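Local coordinates for protein spore cortex-lytic enzyme (Bacillus cereus ATCC 14579, PDB 6TCI) that probably acts as an N-acetylmuramyl-L-alanine amidase needed to hydrolyse the spore cortex during germination, this chain being its N-terminal peptidoglycan-binding domain, at residues W43-R46 with N47-K51. Residues are numbered along the deposited sequence; the frame is centred on the assembly and turned at random.
Sequences WALR and NFQEK
Leu45 O takes the backbone N-H of Gln49 at 2.9 Å, and the CG methylene of Gln49 lies alongside the same oxygen, 3.3 Å from Leu45 O. Equivalent i to i+4 bonds run from Phe48 N to Ala44 O (2.9 Å), Glu50 N to Arg46 O (2.9 Å) and Asn47 N to Trp43 O (3.0 Å), the regular bonding of helix 39-51. On the more exposed side the amide of Asn47 meets the indole of Trp43: ND2 sits 3.2 Å from CE2, above one face and displaced toward the rim, with amide and ring planes 78° apart, so the amide stands steeply on the ring. The indole swings out opposite its own backbone N (chi1 175°), while Asn47 turns its amide back along the helix (chi1 -73°) to meet it; Trp39, one turn earlier, also meets this indole. Toward the core, Leu45 CD1 lies 4.4 Å from Phe48 CD2, and both residues press on Leu23 of helix 14-25 and on helix 62-71, with Phe52 stacked on the Phe48 ring. The buried amide of Gln49 is satisfied at both ends, OE1 by the backbone N-H groups of Asp57 and Gly58 and NE2 by Thr64 OG1, linking helix 39-51 to the following loop and to helix 62-71. Such an amphipathic helix, packed against two others, is characteristic of the three-helix peptidoglycan-binding domain (PG_binding_1).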
ATOM      1  N   TRP A  43       0.784   4.792  -7.347  1.00 12.40           N
ATOM      2  CA  TRP A  43       0.371   6.172  -7.102  1.00 13.42           C
ATOM      3  C   TRP A  43      -0.236   6.334  -5.711  1.00 13.99           C
ATOM      4  O   TRP A  43       0.159   7.222  -4.943  1.00 14.46           O
ATOM      5  CB  TRP A  43      -0.631   6.561  -8.190  1.00 16.75           C
ATOM      6  CG  TRP A  43      -1.266   7.912  -8.066  1.00 19.84           C
ATOM      7  CD1 TRP A  43      -2.584   8.169  -7.830  1.00 23.33           C
ATOM      8  CD2 TRP A  43      -0.632   9.188  -8.226  1.00 19.19           C
ATOM      9  NE1 TRP A  43      -2.809   9.522  -7.809  1.00 25.00           N
ATOM     10  CE2 TRP A  43      -1.626  10.173  -8.046  1.00 21.71           C
ATOM     11  CE3 TRP A  43       0.680   9.593  -8.482  1.00 18.06           C
ATOM     12  CZ2 TRP A  43      -1.352  11.538  -8.128  1.00 21.76           C
ATOM     13  CZ3 TRP A  43       0.952  10.953  -8.556  1.00 19.10           C
ATOM     14  CH2 TRP A  43      -0.061  11.905  -8.383  1.00 20.97           C
ATOM     15  N   ALA A  44      -1.212   5.485  -5.373  1.00 12.87           N
ATOM     16  CA  ALA A  44      -1.846   5.563  -4.059  1.00 13.08           C
ATOM     17  C   ALA A  44      -0.826   5.404  -2.943  1.00 12.37           C
ATOM     18  O   ALA A  44      -0.871   6.125  -1.942  1.00 12.85           O
ATOM     19  CB  ALA A  44      -2.921   4.483  -3.935  1.00 14.05           C
ATOM     20  N   LEU A  45       0.093   4.444  -3.089  1.00 11.10           N
ATOM     21  CA  LEU A  45       1.051   4.189  -2.022  1.00 11.48           C
ATOM     22  C   LEU A  45       2.012   5.353  -1.853  1.00 11.74           C
ATOM     23  O   LEU A  45       2.322   5.745  -0.723  1.00 12.28           O
ATOM     24  CB  LEU A  45       1.808   2.885  -2.288  1.00 10.52           C
ATOM     25  CG  LEU A  45       2.858   2.510  -1.232  1.00 11.15           C
ATOM     26  CD1 LEU A  45       2.258   2.403   0.169  1.00 13.41           C
ATOM     27  CD2 LEU A  45       3.601   1.226  -1.618  1.00 12.79           C
ATOM     28  N   ARG A  46       2.476   5.937  -2.961  1.00 12.99           N
ATOM     29  CA  ARG A  46       3.351   7.100  -2.848  1.00 13.98           C
ATOM     30  C   ARG A  46       2.638   8.279  -2.188  1.00 15.61           C
ATOM     31  O   ARG A  46       3.237   8.997  -1.380  1.00 16.62           O
ATOM     32  CB  ARG A  46       3.916   7.469  -4.217  1.00 14.53           C
ATOM     33  CG  ARG A  46       4.905   6.448  -4.726  1.00 17.69           C
ATOM     34  CD  ARG A  46       5.312   6.759  -6.146  1.00 19.21           C
ATOM     35  NE  ARG A  46       5.885   8.096  -6.238  1.00 20.85           N
ATOM     36  CZ  ARG A  46       7.191   8.353  -6.207  1.00 23.92           C
ATOM     37  NH1 ARG A  46       8.074   7.364  -6.122  1.00 26.47           N
ATOM     38  NH2 ARG A  46       7.612   9.602  -6.254  1.00 26.23           N
ATOM     39  N   ASN A  47       1.361   8.495  -2.516  1.00 13.78           N
ATOM     40  CA  ASN A  47       0.623   9.584  -1.875  1.00 15.70           C
ATOM     41  C   ASN A  47       0.435   9.318  -0.388  1.00 15.33           C
ATOM     42  O   ASN A  47       0.483  10.249   0.426  1.00 17.31           O
ATOM     43  CB  ASN A  47      -0.724   9.771  -2.566  1.00 19.76           C
ATOM     44  CG  ASN A  47      -0.585  10.419  -3.918  1.00 24.53           C
ATOM     45  OD1 ASN A  47       0.352  11.184  -4.153  1.00 27.98           O
ATOM     46  ND2 ASN A  47      -1.504  10.112  -4.823  1.00 27.03           N
ATOM     47  N   PHE A  48       0.214   8.053  -0.016  1.00 14.66           N
ATOM     48  CA  PHE A  48       0.145   7.700   1.395  1.00 14.63           C
ATOM     49  C   PHE A  48       1.471   7.982   2.089  1.00 13.46           C
ATOM     50  O   PHE A  48       1.505   8.567   3.178  1.00 14.60           O
ATOM     51  CB  PHE A  48      -0.230   6.226   1.552  1.00 14.30           C
ATOM     52  CG  PHE A  48      -0.105   5.734   2.958  1.00 14.55           C
ATOM     53  CD1 PHE A  48      -1.130   5.949   3.863  1.00 16.01           C
ATOM     54  CD2 PHE A  48       1.042   5.096   3.393  1.00 15.65           C
ATOM     55  CE1 PHE A  48      -1.024   5.532   5.169  1.00 17.41           C
ATOM     56  CE2 PHE A  48       1.151   4.669   4.709  1.00 16.30           C
ATOM     57  CZ  PHE A  48       0.114   4.896   5.594  1.00 16.79           C
ATOM     58  N   GLN A  49       2.581   7.553   1.472  1.00 14.31           N
ATOM     59  CA  GLN A  49       3.888   7.797   2.072  1.00 15.15           C
ATOM     60  C   GLN A  49       4.134   9.285   2.282  1.00 18.73           C
ATOM     61  O   GLN A  49       4.608   9.693   3.350  1.00 18.85           O
ATOM     62  CB  GLN A  49       4.989   7.158   1.225  1.00 14.83           C
ATOM     63  CG  GLN A  49       4.965   5.636   1.297  1.00 13.84           C
ATOM     64  CD  GLN A  49       5.936   4.999   0.325  1.00 14.04           C
ATOM     65  OE1 GLN A  49       6.091   5.462  -0.804  1.00 14.61           O
ATOM     66  NE2 GLN A  49       6.596   3.933   0.761  1.00 15.09           N
ATOM     67  N   GLU A  50       3.806  10.110   1.283  1.00 19.38           N
ATOM     68  CA  GLU A  50       4.001  11.551   1.405  1.00 21.31           C
ATOM     69  C   GLU A  50       3.172  12.121   2.549  1.00 21.57           C
ATOM     70  O   GLU A  50       3.684  12.878   3.383  1.00 22.74           O
ATOM     71  CB  GLU A  50       3.657  12.236   0.080  1.00 25.48           C
ATOM     72  CG  GLU A  50       3.850  13.750   0.094  1.00 33.01           C
ATOM     73  CD  GLU A  50       5.093  14.179  -0.652  1.00 40.38           C
ATOM     74  OE1 GLU A  50       5.395  13.576  -1.707  1.00 44.39           O
ATOM     75  OE2 GLU A  50       5.767  15.123  -0.186  1.00 44.71           O
ATOM     76  N   LYS A  51       1.890  11.751   2.612  1.00 19.99           N
ATOM     77  CA  LYS A  51       1.004  12.287   3.641  1.00 18.50           C
ATOM     78  C   LYS A  51       1.479  11.908   5.037  1.00 18.25           C
ATOM     79  O   LYS A  51       1.369  12.705   5.977  1.00 20.33           O
ATOM     80  CB  LYS A  51      -0.422  11.771   3.419  1.00 18.19           C
ATOM     81  CG  LYS A  51      -1.447  12.265   4.436  1.00 19.11           C
ATOM     82  CD  LYS A  51      -1.685  13.774   4.311  1.00 18.08           C
ATOM     83  CE  LYS A  51      -2.306  14.126   2.968  1.00 18.71           C
ATOM     84  NZ  LYS A  51      -2.891  15.496   2.961  1.00 18.65           N
TER